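Local coordinates for protein lipase (Acinetobacter baumannii, PDB 4OPM) that probably hydrolyses the ester bonds of lipids such as triacylglycerols, as a putative lipase of the alpha/beta hydrolase fold, at residues 30-35 with 98-103. Residues are numbered along the deposited sequence; the frame is centred on the assembly and turned at random.
Sequences GDITWS and AEKLRR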
loop_
_atom_site.group_PDB
_atom_site.type_symbol
_atom_site.label_atom_id
_atom_site.label_comp_id
_atom_site.label_asym_id
_atom_site.label_seq_id
_atom_site.Cartn_x
_atom_site.Cartn_y
_atom_site.Cartn_z
ATOM N N GLY A 30 4.211 -17.647 12.975
ATOM C CA GLY A 30 3.060 -18.054 13.770
ATOM C C GLY A 30 2.076 -18.811 12.898
ATOM O O GLY A 30 2.469 -19.746 12.196
ATOM N N ASP A 31 0.825 -18.327 12.835
ATOM C CA ASP A 31 -0.223 -18.968 12.036
ATOM C C ASP A 31 -0.408 -18.315 10.645
ATOM O O ASP A 31 -1.431 -18.545 9.992
ATOM C CB ASP A 31 -1.553 -18.975 12.815
ATOM C CG ASP A 31 -1.501 -19.863 14.039
ATOM O OD1 ASP A 31 -1.069 -21.033 13.905
ATOM O OD2 ASP A 31 -1.870 -19.384 15.138
ATOM N N ILE A 32 0.588 -17.535 10.178
ATOM C CA ILE A 32 0.515 -16.879 8.874
ATOM C C ILE A 32 1.677 -17.316 8.006
ATOM O O ILE A 32 2.824 -17.265 8.463
ATOM C CB ILE A 32 0.509 -15.319 8.997
ATOM C CG1 ILE A 32 -0.588 -14.794 9.959
ATOM C CG2 ILE A 32 0.429 -14.627 7.601
ATOM C CD1 ILE A 32 -0.419 -13.321 10.359
ATOM N N THR A 33 1.393 -17.708 6.754
ATOM C CA THR A 33 2.441 -17.972 5.773
ATOM C C THR A 33 2.486 -16.745 4.876
ATOM O O THR A 33 1.608 -16.557 4.027
ATOM C CB THR A 33 2.251 -19.287 5.016
ATOM O OG1 THR A 33 2.193 -20.333 5.972
ATOM C CG2 THR A 33 3.412 -19.570 4.051
ATOM N N TRP A 34 3.485 -15.890 5.099
ATOM C CA TRP A 34 3.631 -14.668 4.335
ATOM C C TRP A 34 4.239 -14.920 2.971
ATOM O O TRP A 34 5.259 -15.602 2.864
ATOM C CB TRP A 34 4.521 -13.663 5.091
ATOM C CG TRP A 34 3.886 -13.069 6.314
ATOM C CD1 TRP A 34 3.904 -13.579 7.579
ATOM C CD2 TRP A 34 3.200 -11.814 6.397
ATOM N NE1 TRP A 34 3.267 -12.721 8.447
ATOM C CE2 TRP A 34 2.799 -11.642 7.743
ATOM C CE3 TRP A 34 2.867 -10.817 5.454
ATOM C CZ2 TRP A 34 2.099 -10.510 8.180
ATOM C CZ3 TRP A 34 2.175 -9.689 5.890
ATOM C CH2 TRP A 34 1.785 -9.554 7.233
ATOM N N SER A 35 3.632 -14.330 1.943
ATOM C CA SER A 35 4.180 -14.261 0.592
ATOM C C SER A 35 4.742 -12.848 0.463
ATOM O O SER A 35 4.066 -11.893 0.868
ATOM C CB SER A 35 3.101 -14.532 -0.454
ATOM O OG SER A 35 3.557 -14.176 -1.750
ATOM N N ALA A 98 -1.156 -4.398 11.551
ATOM C CA ALA A 98 0.066 -3.683 11.944
ATOM C C ALA A 98 0.943 -4.535 12.892
ATOM O O ALA A 98 2.163 -4.626 12.689
ATOM C CB ALA A 98 -0.288 -2.357 12.596
ATOM N N GLU A 99 0.319 -5.182 13.892
ATOM C CA GLU A 99 1.044 -6.018 14.846
ATOM C C GLU A 99 1.620 -7.249 14.128
ATOM O O GLU A 99 2.765 -7.595 14.383
ATOM C CB GLU A 99 0.147 -6.428 16.025
ATOM C CG GLU A 99 0.895 -7.183 17.118
ATOM C CD GLU A 99 0.949 -8.693 16.971
ATOM O OE1 GLU A 99 0.081 -9.257 16.269
ATOM O OE2 GLU A 99 1.860 -9.317 17.562
ATOM N N LYS A 100 0.839 -7.905 13.236
ATOM C CA LYS A 100 1.337 -9.098 12.531
ATOM C C LYS A 100 2.428 -8.705 11.521
ATOM O O LYS A 100 3.379 -9.465 11.326
ATOM C CB LYS A 100 0.204 -9.897 11.873
ATOM C CG LYS A 100 -0.743 -10.562 12.881
ATOM C CD LYS A 100 -0.021 -11.575 13.809
ATOM C CE LYS A 100 -0.944 -12.292 14.755
ATOM N NZ LYS A 100 -1.497 -11.367 15.798
ATOM N N LEU A 101 2.342 -7.492 10.940
ATOM C CA LEU A 101 3.390 -7.007 10.050
ATOM C C LEU A 101 4.685 -6.819 10.864
ATOM O O LEU A 101 5.746 -7.199 10.386
ATOM C CB LEU A 101 2.966 -5.708 9.354
ATOM C CG LEU A 101 3.973 -5.108 8.387
ATOM C CD1 LEU A 101 4.162 -5.987 7.149
ATOM C CD2 LEU A 101 3.553 -3.699 7.990
ATOM N N ARG A 102 4.589 -6.306 12.112
ATOM C CA ARG A 102 5.774 -6.183 12.976
ATOM C C ARG A 102 6.398 -7.577 13.235
ATOM O O ARG A 102 7.622 -7.723 13.163
ATOM C CB ARG A 102 5.431 -5.483 14.302
ATOM C CG ARG A 102 6.597 -5.396 15.298
ATOM C CD ARG A 102 7.731 -4.511 14.804
ATOM N NE ARG A 102 8.917 -4.648 15.648
ATOM C CZ ARG A 102 10.162 -4.438 15.238
ATOM N NH1 ARG A 102 10.404 -4.080 13.981
ATOM N NH2 ARG A 102 11.175 -4.583 16.078
ATOM N N ARG A 103 5.560 -8.598 13.516
ATOM C CA ARG A 103 6.043 -9.971 13.754
ATOM C C ARG A 103 6.782 -10.489 12.505
ATOM O O ARG A 103 7.822 -11.149 12.634
ATOM C CB ARG A 103 4.900 -10.932 14.142
ATOM C CG ARG A 103 4.137 -10.563 15.422
ATOM C CD ARG A 103 4.898 -10.826 16.719
ATOM N NE ARG A 103 5.877 -9.777 17.041
ATOM C CZ ARG A 103 5.599 -8.630 17.658
ATOM N NH1 ARG A 103 4.351 -8.342 18.013
ATOM N NH2 ARG A 103 6.564 -7.757 17.912
HETATM O O HOH W 1 3.078 -12.329 11.164
#
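Trp34 reaches from its strand to the helix 94-107 with the benzo part of the indole, setting CZ2 3.6 Å from the backbone O of Lys100 and CH2 4.3 Å from CD1 of Leu101. The ring lies oblique to the Lys100 carbonyl, and no direct hydrogen bond joins the two segments. A water makes the polar link instead: it accepts the indole N-H in the plane of the ring, at 2.8 Å from NE1, and donates to O of Lys100. The water thus satisfies the N-H of the buried Trp34 while also donating to a helix carbonyl.

Beside this bridge, CD1 of Ile32 rests against the aliphatic part of Lys100, 3.8 Å from its CG and in touch with CB and CD as well. With CG1 anti to the carbonyl carbon (chi1 -53°), that branch carries CD1 to the helix, while the CG2 methyl of Ile32 lies 3.5 Å above the indole plane, over the rim of one face. Bends at chi2 and chi4 within its methylene chain turn the Lys100 ammonium away from the strand. There NZ meets OE1 of Glu99 on the syn side at 2.7 Å, with a further bond to Asn96; the other carboxylate oxygen, OE2, takes NH1 of Arg103 in the guanidinium plane.

Further out, Phe104 meets the Trp34 ring, and Leu101 packs on Leu48 and Ile50 of the central sheet and on Ile125 of the helix after the putative nucleophile elbow. The contact illustrates how an alpha/beta hydrolase seats a helix against its sheet, here at a strand running at 76° to the helix segment. Its chemistry is divided: carbon contacts and one bridging water make the contact between the segments, while the salt-bridge network, kept on the helix, probably holds the lysine charge clear of the buried indole.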